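Local coordinates for protein Crov588 (Cafeteriavirus, PDB 6NYR) that is of unknown function but folds into a circular leucine-rich-repeat solenoid built from successive FNIP repeats, at residues N599-G604 / N621-S626. Residues are numbered along the deposited sequence; the frame is centred on the assembly and turned at random.
Sequences NVLPNG and NVLPCS
Leu-601 and Pro-624 meet where two successive coils of the solenoid stack, and the pair is a worked example of how one repeat is joined to the next: the leucine of one NVLP loop meets the proline that lies one position further along the same sequence in the following coil. Leu-601 can be followed outward. Its CB rests on the ring of Pro-624, 3.6 Å from CG of that proline. With CG turned beside the backbone N and anti to the carbonyl carbon (chi1 -60°), the chain runs on past the carbonyl oxygen of Val-622, and CD1 ends 3.7 Å from that oxygen and equally near Pro-624 CD, with Leu-623 CD2 a little farther off. Leu-608, in the strand 607-609 between the two loops, touches both leucines and continues this apolar core inward. CB and CG of the Pro-624 ring also lie close to the carbonyl oxygen of Pro-602, 3.0 Å from CB.

At the exposed Asn-603 the joining becomes polar, and this residue carries it with two acceptors. Its backbone O takes the amide of Ser-626 at 2.8 Å from N, the donor lying nearly in line with the C=O (166°) although the N-H itself is bent. Its side-chain OD1 receives the N of Cys-625 at 3.2 Å, in the carbonyl plane and on a lone pair. Near the start of both loops a water links them: it accepts from Val-600 N and donates to the O of Val-622, each at 2.9 Å. Cys-625 O, the counterpart of Asn-603 O, hydrogen-bonds Thr-648 OG1 in the next coil. Backbone groups that no regular strand pairs here are thus met by the backbone O and OD1 of Asn-603 and by a water, beside a buried leucine-proline contact.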
ATOM      1  N   ASN A 599     -37.874  -3.388 -21.874  1.00 57.73           N
ATOM      2  CA  ASN A 599     -38.142  -1.997 -21.514  1.00 59.44           C
ATOM      3  C   ASN A 599     -38.024  -1.755 -20.009  1.00 54.70           C
ATOM      4  O   ASN A 599     -38.657  -0.845 -19.466  1.00 52.66           O
ATOM      5  CB  ASN A 599     -39.529  -1.570 -22.006  1.00 65.86           C
ATOM      6  CG  ASN A 599     -39.671  -1.659 -23.521  1.00 71.53           C
ATOM      7  OD1 ASN A 599     -38.741  -1.344 -24.267  1.00 72.74           O
ATOM      8  ND2 ASN A 599     -40.838  -2.105 -23.981  1.00 72.16           N
ATOM      9  N   VAL A 600     -37.207  -2.555 -19.331  1.00 52.20           N
ATOM     10  CA  VAL A 600     -36.972  -2.424 -17.898  1.00 50.15           C
ATOM     11  C   VAL A 600     -35.592  -1.844 -17.608  1.00 48.34           C
ATOM     12  O   VAL A 600     -35.453  -0.921 -16.805  1.00 48.98           O
ATOM     13  CB  VAL A 600     -37.156  -3.786 -17.188  1.00 51.93           C
ATOM     14  CG1 VAL A 600     -36.755  -3.685 -15.726  1.00 51.13           C
ATOM     15  CG2 VAL A 600     -38.593  -4.268 -17.325  1.00 54.39           C
ATOM     16  N   LEU A 601     -34.561  -2.387 -18.240  1.00 46.55           N
ATOM     17  CA  LEU A 601     -33.202  -1.887 -18.057  1.00 47.85           C
ATOM     18  C   LEU A 601     -33.000  -0.643 -18.912  1.00 47.77           C
ATOM     19  O   LEU A 601     -33.227  -0.699 -20.127  1.00 50.77           O
ATOM     20  CB  LEU A 601     -32.192  -2.959 -18.441  1.00 50.03           C
ATOM     21  CG  LEU A 601     -32.240  -4.280 -17.674  1.00 50.10           C
ATOM     22  CD1 LEU A 601     -31.184  -5.244 -18.202  1.00 48.99           C
ATOM     23  CD2 LEU A 601     -32.030  -4.055 -16.190  1.00 51.51           C
ATOM     24  N   PRO A 602     -32.599   0.489 -18.333  1.00 47.18           N
ATOM     25  CA  PRO A 602     -32.366   1.690 -19.147  1.00 46.81           C
ATOM     26  C   PRO A 602     -31.415   1.415 -20.302  1.00 46.98           C
ATOM     27  O   PRO A 602     -30.359   0.803 -20.126  1.00 45.18           O
ATOM     28  CB  PRO A 602     -31.763   2.686 -18.149  1.00 45.13           C
ATOM     29  CG  PRO A 602     -32.268   2.247 -16.820  1.00 45.73           C
ATOM     30  CD  PRO A 602     -32.423   0.749 -16.889  1.00 45.98           C
ATOM     31  N   ASN A 603     -31.798   1.875 -21.498  1.00 46.97           N
ATOM     32  CA  ASN A 603     -31.006   1.593 -22.690  1.00 46.95           C
ATOM     33  C   ASN A 603     -29.624   2.234 -22.626  1.00 45.78           C
ATOM     34  O   ASN A 603     -28.685   1.732 -23.254  1.00 44.82           O
ATOM     35  CB  ASN A 603     -31.754   2.073 -23.936  1.00 48.42           C
ATOM     36  CG  ASN A 603     -32.759   1.054 -24.441  1.00 54.81           C
ATOM     37  OD1 ASN A 603     -32.415  -0.109 -24.676  1.00 53.97           O
ATOM     38  ND2 ASN A 603     -34.006   1.480 -24.606  1.00 55.15           N
ATOM     39  N   GLY A 604     -29.476   3.329 -21.885  1.00 42.62           N
ATOM     40  CA  GLY A 604     -28.187   3.975 -21.753  1.00 43.82           C
ATOM     41  C   GLY A 604     -27.241   3.321 -20.779  1.00 46.63           C
ATOM     42  O   GLY A 604     -26.108   3.784 -20.607  1.00 43.19           O
ATOM     43  N   ASN A 621     -34.412  -7.598 -26.918  1.00 59.08           N
ATOM     44  CA  ASN A 621     -34.803  -6.253 -26.507  1.00 59.58           C
ATOM     45  C   ASN A 621     -34.927  -6.121 -24.994  1.00 58.09           C
ATOM     46  O   ASN A 621     -35.651  -5.249 -24.496  1.00 61.39           O
ATOM     47  CB  ASN A 621     -36.117  -5.834 -27.179  1.00 62.78           C
ATOM     48  CG  ASN A 621     -36.009  -5.799 -28.690  1.00 66.46           C
ATOM     49  OD1 ASN A 621     -35.312  -4.962 -29.252  1.00 67.09           O
ATOM     50  ND2 ASN A 621     -36.708  -6.712 -29.356  1.00 68.13           N
ATOM     51  N   VAL A 622     -34.229  -6.977 -24.258  1.00 52.09           N
ATOM     52  CA  VAL A 622     -34.162  -6.900 -22.807  1.00 49.19           C
ATOM     53  C   VAL A 622     -32.907  -6.169 -22.349  1.00 50.93           C
ATOM     54  O   VAL A 622     -32.962  -5.316 -21.463  1.00 49.72           O
ATOM     55  CB  VAL A 622     -34.236  -8.323 -22.206  1.00 46.75           C
ATOM     56  CG1 VAL A 622     -33.943  -8.292 -20.721  1.00 45.50           C
ATOM     57  CG2 VAL A 622     -35.602  -8.948 -22.479  1.00 49.80           C
ATOM     58  N   LEU A 623     -31.767  -6.488 -22.945  1.00 50.81           N
ATOM     59  CA  LEU A 623     -30.503  -5.880 -22.542  1.00 53.46           C
ATOM     60  C   LEU A 623     -30.390  -4.467 -23.113  1.00 52.86           C
ATOM     61  O   LEU A 623     -30.851  -4.207 -24.228  1.00 55.59           O
ATOM     62  CB  LEU A 623     -29.334  -6.731 -23.023  1.00 50.15           C
ATOM     63  CG  LEU A 623     -29.180  -8.080 -22.322  1.00 46.94           C
ATOM     64  CD1 LEU A 623     -27.945  -8.812 -22.831  1.00 49.52           C
ATOM     65  CD2 LEU A 623     -29.104  -7.919 -20.815  1.00 46.79           C
ATOM     66  N   PRO A 624     -29.793  -3.539 -22.366  1.00 53.92           N
ATOM     67  CA  PRO A 624     -29.711  -2.149 -22.843  1.00 55.22           C
ATOM     68  C   PRO A 624     -28.934  -2.017 -24.146  1.00 51.96           C
ATOM     69  O   PRO A 624     -27.933  -2.703 -24.370  1.00 50.69           O
ATOM     70  CB  PRO A 624     -29.006  -1.416 -21.690  1.00 57.78           C
ATOM     71  CG  PRO A 624     -29.305  -2.248 -20.475  1.00 57.85           C
ATOM     72  CD  PRO A 624     -29.310  -3.681 -20.978  1.00 56.50           C
ATOM     73  N   CYS A 625     -29.393  -1.088 -24.995  1.00 51.58           N
ATOM     74  CA  CYS A 625     -28.792  -0.867 -26.303  1.00 50.30           C
ATOM     75  C   CYS A 625     -27.425  -0.194 -26.248  1.00 46.97           C
ATOM     76  O   CYS A 625     -26.737  -0.158 -27.275  1.00 46.44           O
ATOM     77  CB  CYS A 625     -29.711  -0.005 -27.169  1.00 51.34           C
ATOM     78  SG  CYS A 625     -31.353  -0.688 -27.454  1.00 52.49           S
ATOM     79  N   SER A 626     -27.028   0.364 -25.108  1.00 46.64           N
ATOM     80  CA  SER A 626     -25.705   0.960 -24.972  1.00 47.84           C
ATOM     81  C   SER A 626     -24.737   0.071 -24.217  1.00 47.10           C
ATOM     82  O   SER A 626     -23.583   0.465 -24.009  1.00 51.21           O
ATOM     83  CB  SER A 626     -25.783   2.314 -24.257  1.00 49.06           C
ATOM     84  OG  SER A 626     -26.224   3.332 -25.127  1.00 51.27           O
TER
HETATM   85  O   HOH W   1     -35.325  -4.589 -20.001  1.00 39.75           O